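Local coordinates for conserved hypothetical secreted protein (Helicobacter pylori, PDB 4RNZ) that probably acts as a zinc-dependent peptidase of the M23 family on peptidoglycan and thereby takes part in determining bacterial cell shape, at residues A[30-35]-A[79-84]; A[120-125]-A[159-164]; A[192-197]-A[300-305]. One frame throughout, in Å; residues are numbered along the deposited sequence.

In the fold
Contacts 2 and 3 are buried, whereas contact 1 is only partly so; in all three an aromatic ring receives an aliphatic group over one face. Contacts 1 and 3 share the zinc ion, bound by Glu34 from 30-35 and His301 from 300-305, although their centres lie about 21 Å apart. Contact 1 sets a short helix against an edge strand of the N-terminal sheet and brings a carboxylate to the ring. Contact 3 is wholly apolar between its segments and lays a loop on the metallopeptidase sheet. Contact 2, about 38 Å from contact 1 between centres, lies in a different sheet, away from the metal, and seats a tyrosine from a helix end on a strand.

Contact 1: residues A[30-35]-A[79-84]; sequences SQDKEL and LDFIPI. With ZN (zinc ion), chain B.
Asp32 on helix 30-36 and Phe81 on strand 76-83 are the positions where the two backbones come nearest, CA of Asp32 lying 8.4 Å from CA of Phe81, a separation too great for backbone pairing, so side chains make the contact. Phe81 bridges most of it. Its ring is received by two residues three apart in the helix, Asp32 and Leu35, which therefore face the same way. Leu35 sets a methyl group over one face: CD2 sits 4.1 Å from the centroid of the Phe81 ring and 13° off its normal, a CH-pi contact shifted toward the rim, while CB of Leu35 comes within 4.0 Å of CE1 of Phe81. Leu35 has a chi1 of -133°, off the staggered values, and in that rotation CD2 lies over the ring. Asp32 comes obliquely to the CD2-CE2 side of the ring, across from the CD1-CE1 side that Leu35 meets, CG lying 3.6 Å from CE2 of Phe81 with the carboxylate plane turned 37° from that of the ring. Its short side chain brings CB and the whole carboxylate beside CE2, and its place in the first turn of the helix suits an aspartate, since the positive end of the helix dipole would probably favour the charge. Glu34 points elsewhere, to the metal: OE2 binds the zinc ion at 2.0 Å and OE1 accepts a hydrogen bond from His266, a second-shell residue that fixes the carboxylate. A ligand from this N-terminal region filling a place on the zinc is consistent with a latent enzyme. Around the pair, Phe81 also packs on Ile68 of the adjacent strand 66-73 and Leu35 on Tyr220, while Ile62 touches both, so the helix lies between the sheet of strand 76-83 and the metal site.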
loop_
_atom_site.group_PDB
_atom_site.type_symbol
_atom_site.label_atom_id
_atom_site.label_comp_id
_atom_site.label_asym_id
_atom_site.label_seq_id
_atom_site.Cartn_x
_atom_site.Cartn_y
_atom_site.Cartn_z
ATOM N N SER A 30 3.757 -23.162 -4.564
ATOM C CA SER A 30 3.514 -22.093 -5.521
ATOM C C SER A 30 2.916 -20.865 -4.827
ATOM O O SER A 30 3.141 -19.736 -5.271
ATOM C CB SER A 30 2.622 -22.557 -6.672
ATOM O OG SER A 30 1.420 -23.047 -6.158
ATOM N N GLN A 31 2.176 -21.083 -3.751
ATOM C CA GLN A 31 1.648 -19.993 -2.929
ATOM C C GLN A 31 2.802 -19.221 -2.275
ATOM O O GLN A 31 2.826 -18.002 -2.320
ATOM C CB GLN A 31 0.694 -20.518 -1.851
ATOM C CG GLN A 31 -0.569 -21.188 -2.392
ATOM C CD GLN A 31 -0.407 -22.686 -2.666
ATOM O OE1 GLN A 31 0.707 -23.231 -2.656
ATOM N NE2 GLN A 31 -1.529 -23.359 -2.929
ATOM N N ASP A 32 3.765 -19.932 -1.690
ATOM C CA ASP A 32 4.948 -19.266 -1.127
ATOM C C ASP A 32 5.825 -18.585 -2.202
ATOM O O ASP A 32 6.388 -17.518 -1.963
ATOM C CB ASP A 32 5.753 -20.239 -0.281
ATOM C CG ASP A 32 5.138 -20.473 1.092
ATOM O OD1 ASP A 32 4.226 -19.720 1.492
ATOM O OD2 ASP A 32 5.576 -21.422 1.778
ATOM N N LYS A 33 5.936 -19.176 -3.391
ATOM C CA LYS A 33 6.617 -18.494 -4.488
ATOM C C LYS A 33 5.946 -17.170 -4.856
ATOM O O LYS A 33 6.628 -16.173 -5.043
ATOM C CB LYS A 33 6.693 -19.391 -5.715
ATOM C CG LYS A 33 7.692 -20.513 -5.529
ATOM C CD LYS A 33 7.787 -21.386 -6.769
ATOM C CE LYS A 33 9.092 -22.156 -6.811
ATOM N NZ LYS A 33 8.826 -23.596 -7.041
ATOM N N GLU A 34 4.618 -17.159 -4.955
ATOM C CA GLU A 34 3.900 -15.912 -5.241
ATOM C C GLU A 34 4.238 -14.860 -4.167
ATOM O O GLU A 34 4.518 -13.702 -4.460
ATOM C CB GLU A 34 2.385 -16.129 -5.272
ATOM C CG GLU A 34 1.844 -16.760 -6.547
ATOM C CD GLU A 34 0.332 -16.539 -6.730
ATOM O OE1 GLU A 34 -0.139 -16.630 -7.877
ATOM O OE2 GLU A 34 -0.391 -16.273 -5.741
ATOM N N LEU A 35 4.240 -15.301 -2.923
ATOM C CA LEU A 35 4.533 -14.439 -1.778
ATOM C C LEU A 35 5.937 -13.812 -1.940
ATOM O O LEU A 35 6.123 -12.584 -1.802
ATOM C CB LEU A 35 4.409 -15.283 -0.503
ATOM C CG LEU A 35 3.659 -14.852 0.742
ATOM C CD1 LEU A 35 2.326 -14.180 0.447
ATOM C CD2 LEU A 35 3.475 -16.073 1.633
ATOM N N LEU A 79 13.855 -21.156 5.240
ATOM C CA LEU A 79 13.163 -19.937 4.872
ATOM C C LEU A 79 11.788 -19.963 5.461
ATOM O O LEU A 79 11.011 -20.881 5.183
ATOM C CB LEU A 79 13.124 -19.836 3.352
ATOM C CG LEU A 79 12.732 -18.493 2.763
ATOM C CD1 LEU A 79 13.370 -18.329 1.392
ATOM C CD2 LEU A 79 11.215 -18.354 2.734
ATOM N N ASP A 80 11.499 -18.978 6.310
ATOM C CA ASP A 80 10.180 -18.841 6.903
ATOM C C ASP A 80 9.600 -17.505 6.469
ATOM O O ASP A 80 10.336 -16.574 6.187
ATOM C CB ASP A 80 10.215 -18.861 8.447
ATOM C CG ASP A 80 10.701 -20.173 9.015
ATOM O OD1 ASP A 80 10.421 -21.219 8.420
ATOM O OD2 ASP A 80 11.359 -20.155 10.075
ATOM N N PHE A 81 8.277 -17.433 6.469
ATOM C CA PHE A 81 7.558 -16.176 6.289
ATOM C C PHE A 81 7.051 -15.834 7.667
ATOM O O PHE A 81 6.293 -16.600 8.241
ATOM C CB PHE A 81 6.438 -16.364 5.296
ATOM C CG PHE A 81 6.925 -16.586 3.894
ATOM C CD1 PHE A 81 7.185 -15.509 3.052
ATOM C CD2 PHE A 81 7.146 -17.869 3.418
ATOM C CE1 PHE A 81 7.662 -15.704 1.756
ATOM C CE2 PHE A 81 7.610 -18.072 2.127
ATOM C CZ PHE A 81 7.874 -16.991 1.296
ATOM N N ILE A 82 7.497 -14.707 8.220
ATOM C CA ILE A 82 7.181 -14.379 9.605
ATOM C C ILE A 82 6.647 -12.963 9.762
ATOM O O ILE A 82 6.881 -12.129 8.891
ATOM C CB ILE A 82 8.424 -14.566 10.506
ATOM C CG1 ILE A 82 9.520 -13.584 10.135
ATOM C CG2 ILE A 82 8.938 -15.996 10.407
ATOM C CD1 ILE A 82 10.664 -13.546 11.137
ATOM N N PRO A 83 5.968 -12.673 10.891
ATOM C CA PRO A 83 5.527 -11.295 11.171
ATOM C C PRO A 83 6.684 -10.311 11.327
ATOM O O PRO A 83 7.795 -10.711 11.698
ATOM C CB PRO A 83 4.783 -11.420 12.506
ATOM C CG PRO A 83 4.405 -12.850 12.613
ATOM C CD PRO A 83 5.471 -13.622 11.903
ATOM N N ILE A 84 6.419 -9.052 10.999
ATOM C CA ILE A 84 7.299 -7.928 11.255
ATOM C C ILE A 84 6.845 -7.283 12.550
ATOM O O ILE A 84 5.664 -6.930 12.710
ATOM C CB ILE A 84 7.251 -6.863 10.147
ATOM C CG1 ILE A 84 7.701 -7.437 8.793
ATOM C CG2 ILE A 84 8.165 -5.705 10.486
ATOM C CD1 ILE A 84 7.514 -6.466 7.631
HETATM ZN ZN ZN B . -2.243 -15.588 -6.026
#

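Contact 2: residues A[120-125]-A[159-164]; sequences NAYKKS and AMVSSR
Tyr122, the first residue to leave helical geometry after helix 112-121, plants its ring on Ala159 and Val161 of strand 153-163, a buried, chiefly apolar contact between a helix end and a face of an antiparallel sheet. Val161 comes in from the opposite direction and covers one face of the ring: CG1 lies 4.2 Å from the Tyr122 centroid, 19° off the normal and displaced toward the rim. With chi1 at -50°, CG1 of Val161 stands anti to the carbonyl carbon, which puts it over the ring, and the other methyl, CG2, touches CE1 of Tyr122 at 3.9 Å. A branched residue suits the spot, because both methyls spring from one CB and can meet the ring together. Two residues back along the strand, Ala159 offers CB in the plane of the ring, 4.0 Å from CE2 of Tyr122, where its small methyl fits beside the phenol. All this belongs to the second domain of Csd3, away from the metal sites. Tyr122 also opens a type I beta turn, closed by Ser125 N bonding to Tyr122 O at 3.0 Å. Ser125 is the N-cap of helix 126-129, its OG accepting from Phe128 N. One turn thus follows one helix, starts the next, and carries a ring that points at the sheet. The hydroxyl is satisfied by the adjoining strand: it donates to Tyr168 O of strand 166-172. The ring of Phe128 meets that of Tyr122, their planes about 15° apart, and Leu170 touches the tyrosine too. Met160, whose CB points away from the helix end, packs on Leu343 and Leu347 of helix 326-348.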
loop_
_atom_site.group_PDB
_atom_site.type_symbol
_atom_site.label_atom_id
_atom_site.label_comp_id
_atom_site.label_asym_id
_atom_site.label_seq_id
_atom_site.Cartn_x
_atom_site.Cartn_y
_atom_site.Cartn_z
ATOM N N ASN A 120 -3.581 12.492 -3.556
ATOM C CA ASN A 120 -4.379 11.394 -4.069
ATOM C C ASN A 120 -5.736 11.251 -3.383
ATOM O O ASN A 120 -6.726 10.981 -4.044
ATOM C CB ASN A 120 -3.580 10.077 -4.032
ATOM C CG ASN A 120 -2.597 9.963 -5.182
ATOM O OD1 ASN A 120 -2.909 10.333 -6.313
ATOM N ND2 ASN A 120 -1.401 9.418 -4.909
ATOM N N ALA A 121 -5.775 11.436 -2.071
ATOM C CA ALA A 121 -6.993 11.334 -1.296
ATOM C C ALA A 121 -7.998 12.405 -1.691
ATOM O O ALA A 121 -9.188 12.184 -1.612
ATOM C CB ALA A 121 -6.698 11.453 0.190
ATOM N N TYR A 122 -7.497 13.569 -2.078
ATOM C CA TYR A 122 -8.350 14.689 -2.472
ATOM C C TYR A 122 -8.351 14.904 -3.994
ATOM O O TYR A 122 -8.683 15.996 -4.471
ATOM C CB TYR A 122 -7.891 15.949 -1.734
ATOM C CG TYR A 122 -8.390 16.017 -0.317
ATOM C CD1 TYR A 122 -9.660 16.515 -0.028
ATOM C CD2 TYR A 122 -7.615 15.576 0.739
ATOM C CE1 TYR A 122 -10.146 16.558 1.266
ATOM C CE2 TYR A 122 -8.081 15.637 2.037
ATOM C CZ TYR A 122 -9.347 16.122 2.305
ATOM O OH TYR A 122 -9.812 16.185 3.602
ATOM N N LYS A 123 -8.000 13.878 -4.766
ATOM C CA LYS A 123 -7.783 14.098 -6.197
ATOM C C LYS A 123 -9.013 14.633 -6.943
ATOM O O LYS A 123 -8.861 15.437 -7.873
ATOM C CB LYS A 123 -7.245 12.862 -6.929
ATOM C CG LYS A 123 -6.230 13.289 -7.980
ATOM C CD LYS A 123 -5.917 12.270 -9.057
ATOM C CE LYS A 123 -4.764 12.805 -9.895
ATOM N NZ LYS A 123 -4.403 11.939 -11.048
ATOM N N LYS A 124 -10.210 14.207 -6.543
ATOM C CA LYS A 124 -11.436 14.693 -7.198
ATOM C C LYS A 124 -12.130 15.813 -6.420
ATOM O O LYS A 124 -13.249 16.193 -6.733
ATOM C CB LYS A 124 -12.416 13.530 -7.434
ATOM C CG LYS A 124 -11.913 12.425 -8.358
ATOM C CD LYS A 124 -11.276 12.930 -9.656
ATOM C CE LYS A 124 -12.213 13.829 -10.463
ATOM N NZ LYS A 124 -11.586 14.326 -11.720
ATOM N N SER A 125 -11.468 16.354 -5.412
ATOM C CA SER A 125 -12.112 17.289 -4.520
ATOM C C SER A 125 -12.057 18.680 -5.142
ATOM O O SER A 125 -10.968 19.222 -5.378
ATOM C CB SER A 125 -11.407 17.297 -3.166
ATOM O OG SER A 125 -11.881 18.339 -2.353
ATOM N N ALA A 159 -8.046 13.444 7.617
ATOM C CA ALA A 159 -7.592 14.681 7.027
ATOM C C ALA A 159 -8.741 15.664 6.919
ATOM O O ALA A 159 -9.902 15.279 6.916
ATOM C CB ALA A 159 -6.950 14.441 5.676
ATOM N N MET A 160 -8.386 16.938 6.864
ATOM C CA MET A 160 -9.350 18.035 6.741
ATOM C C MET A 160 -8.699 19.168 5.957
ATOM O O MET A 160 -7.528 19.537 6.190
ATOM C CB MET A 160 -9.802 18.537 8.114
ATOM C CG MET A 160 -10.901 19.601 8.063
ATOM S SD MET A 160 -10.292 21.270 7.767
ATOM C CE MET A 160 -9.701 21.668 9.407
ATOM N N VAL A 161 -9.435 19.682 4.978
ATOM C CA VAL A 161 -9.049 20.918 4.308
ATOM C C VAL A 161 -10.254 21.867 4.430
ATOM O O VAL A 161 -11.406 21.421 4.393
ATOM C CB VAL A 161 -8.596 20.707 2.855
ATOM C CG1 VAL A 161 -7.548 19.602 2.764
ATOM C CG2 VAL A 161 -9.779 20.405 1.949
ATOM N N SER A 162 -9.975 23.146 4.671
ATOM C CA SER A 162 -11.009 24.177 4.832
ATOM C C SER A 162 -10.901 25.131 3.667
ATOM O O SER A 162 -9.801 25.497 3.252
ATOM C CB SER A 162 -10.805 24.976 6.099
ATOM O OG SER A 162 -9.743 25.888 5.884
ATOM N N SER A 163 -12.046 25.520 3.136
ATOM C CA SER A 163 -12.119 26.466 2.032
ATOM C C SER A 163 -13.422 27.247 2.229
ATOM O O SER A 163 -14.496 26.651 2.431
ATOM C CB SER A 163 -12.105 25.719 0.699
ATOM O OG SER A 163 -12.173 26.602 -0.399
ATOM N N ARG A 164 -13.314 28.574 2.248
ATOM C CA ARG A 164 -14.476 29.433 2.444
ATOM C C ARG A 164 -15.202 29.064 3.744
ATOM O O ARG A 164 -16.423 28.923 3.777
ATOM C CB ARG A 164 -15.392 29.330 1.223
ATOM C CG ARG A 164 -14.655 29.571 -0.095
ATOM C CD ARG A 164 -15.602 29.627 -1.288
ATOM N NE ARG A 164 -16.698 30.575 -1.077
ATOM C CZ ARG A 164 -16.601 31.901 -1.209
ATOM N NH1 ARG A 164 -15.454 32.472 -1.557
ATOM N NH2 ARG A 164 -17.663 32.663 -0.980
#

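Contact 3: residues A[192-197]-A[300-305]; sequences ETPVKY and LHFGVY. With ZN (zinc ion), chain B.
His301 ND1 binds the zinc ion at 2.0 Å, and the residues before and after it, Leu300 and Phe302, turn their side chains to the opposite side of the strand, where Pro194 and Val195 of the loop meet them. Proline CG does most of the touching. It stands over the centre of the Phe302 ring, 4.0 Å from the centroid and 12° off the normal, and lies 3.7 Å from CD2 of Leu300. The pyrrolidine ring, tied to its own backbone, holds CG at a fixed place over the aromatic face. Phe302 meets it with CG trans to its own backbone N (chi1 178°). Val195 adds CG1 at 3.9 Å from CD2 of Leu300, the two side chains running antiparallel alongside each other. Tyr224 and Tyr264, from strands 222-225 and 260-267, join the same apolar layer, both touching Pro194 and Phe302. On the other side His219, Asp223 and Glu34 complete the zinc site. His301 is the last histidine of the HxH motif, and His219 and Asp223 belong to HxxxD, the zinc-binding signature of M23 metallopeptidases.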
loop_
_atom_site.group_PDB
_atom_site.type_symbol
_atom_site.label_atom_id
_atom_site.label_comp_id
_atom_site.label_asym_id
_atom_site.label_seq_id
_atom_site.Cartn_x
_atom_site.Cartn_y
_atom_site.Cartn_z
ATOM N N GLU A 192 -13.004 -3.269 -12.218
ATOM C CA GLU A 192 -13.790 -4.310 -12.898
ATOM C C GLU A 192 -13.015 -5.600 -12.836
ATOM O O GLU A 192 -11.798 -5.602 -12.954
ATOM C CB GLU A 192 -13.985 -3.960 -14.367
ATOM C CG GLU A 192 -15.025 -2.897 -14.590
ATOM C CD GLU A 192 -15.217 -2.536 -16.050
ATOM O OE1 GLU A 192 -14.475 -3.035 -16.944
ATOM O OE2 GLU A 192 -16.133 -1.726 -16.312
ATOM N N THR A 193 -13.728 -6.700 -12.668
ATOM C CA THR A 193 -13.134 -8.007 -12.699
ATOM C C THR A 193 -12.416 -8.187 -14.037
ATOM O O THR A 193 -13.017 -7.975 -15.066
ATOM C CB THR A 193 -14.232 -9.052 -12.556
ATOM O OG1 THR A 193 -14.877 -8.870 -11.297
ATOM C CG2 THR A 193 -13.667 -10.421 -12.632
ATOM N N PRO A 194 -11.114 -8.559 -14.010
ATOM C CA PRO A 194 -10.257 -8.483 -15.197
ATOM C C PRO A 194 -10.233 -9.717 -16.083
ATOM O O PRO A 194 -9.505 -9.723 -17.064
ATOM C CB PRO A 194 -8.854 -8.276 -14.600
ATOM C CG PRO A 194 -8.904 -8.960 -13.288
ATOM C CD PRO A 194 -10.329 -8.817 -12.789
ATOM N N VAL A 195 -10.998 -10.751 -15.738
ATOM C CA VAL A 195 -10.957 -12.021 -16.477
ATOM C C VAL A 195 -12.277 -12.762 -16.286
ATOM O O VAL A 195 -13.013 -12.499 -15.315
ATOM C CB VAL A 195 -9.782 -12.903 -15.991
ATOM C CG1 VAL A 195 -10.043 -13.461 -14.594
ATOM C CG2 VAL A 195 -9.488 -14.031 -16.960
ATOM N N LYS A 196 -12.616 -13.640 -17.228
ATOM C CA LYS A 196 -13.762 -14.517 -17.026
ATOM C C LYS A 196 -13.270 -15.729 -16.267
ATOM O O LYS A 196 -12.559 -16.545 -16.803
ATOM C CB LYS A 196 -14.383 -14.970 -18.355
ATOM C CG LYS A 196 -15.735 -15.639 -18.139
ATOM C CD LYS A 196 -16.824 -14.582 -18.075
ATOM C CE LYS A 196 -18.217 -15.144 -17.745
ATOM N NZ LYS A 196 -19.189 -14.009 -17.854
ATOM N N TYR A 197 -13.613 -15.825 -15.002
ATOM C CA TYR A 197 -13.104 -16.905 -14.171
ATOM C C TYR A 197 -14.168 -17.961 -13.994
ATOM O O TYR A 197 -15.350 -17.638 -14.062
ATOM C CB TYR A 197 -12.670 -16.376 -12.817
ATOM C CG TYR A 197 -13.748 -15.761 -11.977
ATOM C CD1 TYR A 197 -14.037 -14.400 -12.060
ATOM C CD2 TYR A 197 -14.453 -16.531 -11.060
ATOM C CE1 TYR A 197 -15.029 -13.828 -11.265
ATOM C CE2 TYR A 197 -15.437 -15.980 -10.248
ATOM C CZ TYR A 197 -15.712 -14.629 -10.351
ATOM O OH TYR A 197 -16.685 -14.095 -9.563
ATOM N N LEU A 300 -5.225 -16.475 -13.169
ATOM C CA LEU A 300 -4.717 -15.104 -13.095
ATOM C C LEU A 300 -4.570 -14.777 -11.613
ATOM O O LEU A 300 -5.526 -14.895 -10.858
ATOM C CB LEU A 300 -5.701 -14.130 -13.737
ATOM C CG LEU A 300 -5.427 -12.647 -13.462
ATOM C CD1 LEU A 300 -4.104 -12.254 -14.101
ATOM C CD2 LEU A 300 -6.577 -11.821 -13.964
ATOM N N HIS A 301 -3.379 -14.364 -11.204
ATOM C CA HIS A 301 -3.217 -13.756 -9.896
ATOM C C HIS A 301 -3.419 -12.247 -10.096
ATOM O O HIS A 301 -2.677 -11.630 -10.862
ATOM C CB HIS A 301 -1.841 -14.062 -9.311
ATOM C CG HIS A 301 -1.542 -13.285 -8.071
ATOM N ND1 HIS A 301 -1.633 -13.838 -6.819
ATOM C CD2 HIS A 301 -1.211 -11.988 -7.888
ATOM C CE1 HIS A 301 -1.356 -12.917 -5.911
ATOM N NE2 HIS A 301 -1.095 -11.783 -6.535
ATOM N N PHE A 302 -4.424 -11.679 -9.423
ATOM C CA PHE A 302 -4.779 -10.264 -9.523
ATOM C C PHE A 302 -4.521 -9.601 -8.187
ATOM O O PHE A 302 -5.156 -9.939 -7.191
ATOM C CB PHE A 302 -6.253 -10.083 -9.940
ATOM C CG PHE A 302 -6.729 -8.627 -10.025
ATOM C CD1 PHE A 302 -5.984 -7.651 -10.675
ATOM C CD2 PHE A 302 -7.927 -8.252 -9.446
ATOM C CE1 PHE A 302 -6.427 -6.338 -10.757
ATOM C CE2 PHE A 302 -8.382 -6.952 -9.531
ATOM C CZ PHE A 302 -7.622 -5.985 -10.173
ATOM N N GLY A 303 -3.557 -8.690 -8.169
ATOM C CA GLY A 303 -3.166 -7.996 -6.947
ATOM C C GLY A 303 -3.400 -6.496 -6.992
ATOM O O GLY A 303 -3.236 -5.865 -8.038
ATOM N N VAL A 304 -3.791 -5.931 -5.852
ATOM C CA VAL A 304 -3.966 -4.511 -5.728
ATOM C C VAL A 304 -3.228 -4.029 -4.484
ATOM O O VAL A 304 -3.346 -4.638 -3.425
ATOM C CB VAL A 304 -5.443 -4.099 -5.676
ATOM C CG1 VAL A 304 -5.572 -2.580 -5.525
ATOM C CG2 VAL A 304 -6.161 -4.563 -6.951
ATOM N N TYR A 305 -2.469 -2.947 -4.668
ATOM C CA TYR A 305 -1.666 -2.295 -3.616
ATOM C C TYR A 305 -2.076 -0.835 -3.499
ATOM O O TYR A 305 -2.002 -0.109 -4.486
ATOM C CB TYR A 305 -0.192 -2.344 -3.985
ATOM C CG TYR A 305 0.313 -3.749 -3.990
ATOM C CD1 TYR A 305 0.148 -4.556 -5.107
ATOM C CD2 TYR A 305 0.920 -4.296 -2.857
ATOM C CE1 TYR A 305 0.550 -5.883 -5.086
ATOM C CE2 TYR A 305 1.348 -5.617 -2.847
ATOM C CZ TYR A 305 1.137 -6.395 -3.967
ATOM O OH TYR A 305 1.542 -7.698 -3.980
HETATM ZN ZN ZN B . -2.243 -15.588 -6.026
#